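Local coordinates for protein pentalenene synthase (Streptomyces chartreusis NRRL 3882, PDB 6Q4S) that probably cyclises farnesyl diphosphate to the bicyclic sesquiterpenol 7-epi-alpha-eudesmol in a magnesium-dependent reaction that releases diphosphate, at residues H226-E231 and G237-A242. Numbering follows the deposited sequence.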
loop_
_atom_site.group_PDB
_atom_site.type_symbol
_atom_site.label_atom_id
_atom_site.label_comp_id
_atom_site.label_asym_id
_atom_site.label_seq_id
_atom_site.Cartn_x
_atom_site.Cartn_y
_atom_site.Cartn_z
ATOM N N HIS A 226 15.914 -17.005 20.240
ATOM C CA HIS A 226 15.070 -17.296 21.350
ATOM C C HIS A 226 14.179 -18.503 21.056
ATOM O O HIS A 226 14.067 -19.345 21.927
ATOM C CB HIS A 226 14.240 -16.069 21.751
ATOM C CG HIS A 226 13.629 -16.198 23.102
ATOM N ND1 HIS A 226 12.294 -16.505 23.295
ATOM C CD2 HIS A 226 14.189 -16.138 24.338
ATOM C CE1 HIS A 226 12.058 -16.608 24.593
ATOM N NE2 HIS A 226 13.191 -16.394 25.247
ATOM N N SER A 227 13.555 -18.612 19.874
ATOM C CA SER A 227 12.708 -19.796 19.532
ATOM C C SER A 227 13.531 -21.088 19.466
ATOM O O SER A 227 13.009 -22.158 19.757
ATOM C CB SER A 227 12.045 -19.699 18.146
ATOM O OG SER A 227 11.587 -18.410 17.896
ATOM N N PHE A 228 14.779 -20.976 19.016
ATOM C CA PHE A 228 15.646 -22.134 18.785
ATOM C C PHE A 228 15.957 -22.793 20.114
ATOM O O PHE A 228 15.637 -23.962 20.288
ATOM C CB PHE A 228 16.954 -21.729 18.143
ATOM C CG PHE A 228 17.915 -22.863 18.015
ATOM C CD1 PHE A 228 17.747 -23.808 17.009
ATOM C CD2 PHE A 228 18.955 -23.030 18.950
ATOM C CE1 PHE A 228 18.615 -24.879 16.915
ATOM C CE2 PHE A 228 19.826 -24.103 18.865
ATOM C CZ PHE A 228 19.660 -25.026 17.836
ATOM N N GLU A 229 16.532 -21.997 21.039
ATOM C CA GLU A 229 16.798 -22.377 22.452
ATOM C C GLU A 229 15.624 -23.047 23.213
ATOM O O GLU A 229 15.834 -23.520 24.326
ATOM C CB GLU A 229 17.314 -21.162 23.255
ATOM C CG GLU A 229 18.739 -20.748 22.889
ATOM C CD GLU A 229 19.182 -19.412 23.496
ATOM O OE1 GLU A 229 18.363 -18.694 24.144
ATOM O OE2 GLU A 229 20.376 -19.062 23.307
ATOM N N ARG A 230 14.416 -23.086 22.625
ATOM C CA ARG A 230 13.256 -23.796 23.179
ATOM C C ARG A 230 12.574 -24.787 22.172
ATOM O O ARG A 230 11.359 -24.801 22.055
ATOM C CB ARG A 230 12.251 -22.747 23.675
ATOM C CG ARG A 230 12.848 -21.587 24.481
ATOM C CD ARG A 230 11.880 -20.415 24.532
ATOM N NE ARG A 230 10.563 -20.805 25.044
ATOM C CZ ARG A 230 9.467 -20.037 25.048
ATOM N NH1 ARG A 230 9.473 -18.792 24.564
ATOM N NH2 ARG A 230 8.341 -20.530 25.553
ATOM N N GLU A 231 13.342 -25.623 21.471
ATOM C CA GLU A 231 12.765 -26.673 20.596
ATOM C C GLU A 231 13.675 -27.907 20.435
ATOM O O GLU A 231 14.416 -28.049 19.470
ATOM C CB GLU A 231 12.335 -26.071 19.241
ATOM C CG GLU A 231 10.827 -25.833 19.106
ATOM C CD GLU A 231 10.472 -24.497 18.465
ATOM O OE1 GLU A 231 11.181 -24.074 17.524
ATOM O OE2 GLU A 231 9.474 -23.869 18.893
ATOM N N GLY A 237 13.991 -26.245 10.371
ATOM C CA GLY A 237 15.124 -25.727 9.596
ATOM C C GLY A 237 14.993 -24.254 9.194
ATOM O O GLY A 237 15.993 -23.641 8.803
ATOM N N HIS A 238 13.776 -23.691 9.305
ATOM C CA HIS A 238 13.458 -22.245 9.032
ATOM C C HIS A 238 13.775 -21.326 10.249
ATOM O O HIS A 238 12.912 -20.704 10.858
ATOM C CB HIS A 238 11.988 -22.117 8.627
ATOM C CG HIS A 238 11.658 -20.841 7.934
ATOM N ND1 HIS A 238 12.049 -20.581 6.633
ATOM C CD2 HIS A 238 10.944 -19.757 8.344
ATOM C CE1 HIS A 238 11.592 -19.389 6.274
ATOM N NE2 HIS A 238 10.914 -18.872 7.290
ATOM N N ASN A 239 15.049 -21.244 10.569
ATOM C CA ASN A 239 15.509 -20.585 11.781
ATOM C C ASN A 239 16.937 -20.200 11.528
ATOM O O ASN A 239 17.696 -21.004 10.985
ATOM C CB ASN A 239 15.344 -21.565 12.951
ATOM C CG ASN A 239 15.778 -20.946 14.245
ATOM O OD1 ASN A 239 14.989 -20.327 14.993
ATOM N ND2 ASN A 239 17.029 -21.061 14.509
ATOM N N LEU A 240 17.337 -18.981 11.838
ATOM C CA LEU A 240 18.697 -18.533 11.592
ATOM C C LEU A 240 19.854 -19.542 12.010
ATOM O O LEU A 240 20.873 -19.705 11.271
ATOM C CB LEU A 240 18.946 -17.231 12.285
ATOM C CG LEU A 240 20.361 -16.646 12.208
ATOM C CD1 LEU A 240 20.745 -16.368 10.767
ATOM C CD2 LEU A 240 20.511 -15.376 13.021
ATOM N N ILE A 241 19.693 -20.110 13.195
ATOM C CA ILE A 241 20.652 -21.058 13.799
ATOM C C ILE A 241 20.831 -22.270 12.885
ATOM O O ILE A 241 21.942 -22.554 12.438
ATOM C CB ILE A 241 20.170 -21.548 15.180
ATOM C CG1 ILE A 241 19.954 -20.342 16.101
ATOM C CG2 ILE A 241 21.165 -22.541 15.801
ATOM C CD1 ILE A 241 21.243 -19.659 16.492
ATOM N N ALA A 242 19.716 -22.918 12.585
ATOM C CA ALA A 242 19.662 -24.073 11.649
ATOM C C ALA A 242 20.257 -23.743 10.274
ATOM O O ALA A 242 21.009 -24.522 9.673
ATOM C CB ALA A 242 18.245 -24.526 11.498
#
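Phe228 and Ile241 exemplify how a single aromatic ring can join the end of one helix to the start of the next. At the root of the phenylalanine, CB of Phe228 packs against the side-chain amide of Asn239 and lies 3.9 Å from CG1 of Ile241. With CG anti to the backbone N (chi1 174°), the ring is carried across to the isoleucine. CG of Phe228 meets CG1 of Ile241 at 3.8 Å, CD1 touches both CB of Ile241 and the Asn239 amide, and CD2, CE1 and CE2 gather around the CG2 methyl. At the tip, CZ of Phe228 comes to 3.5 Å from CG2 of Ile241. That methyl stands over the middle of one face, 3.5 Å from the ring centroid and 9° off the ring normal, a CH-pi contact in the conformer given here; a second conformer of Ile241 is deposited. Since Ile241 CG2 is anti to its own backbone N, the methyl reaches the ring while CG1 packs beside its base. The Asn239 amide approaches obliquely, its plane turned 31° from that of the ring.

Asn239 holds the N-cap position of helix 240-248. The Phe228–Ile241 contact sets the beginning of that helix against the C-terminal part of helix 206-228. No hydrogen bond is assigned between the two segments; dispersion and CH-pi contact carry the join. By similarity, Ser227 and Glu231 probably bind magnesium and Arg230 the substrate, consistent with the class I terpene synthase fold, in which this helix end borders the diphosphate site. Ser227 OG is here hydrogen-bonded to the carbonyl of Asn223. Beyond the pair, Trp252 of helix 252-284 meets both the Phe228 ring and Ile241, which also touches Thr256 and Ala259, tying the junction of helices 206-228 and 240-248 to a third helix.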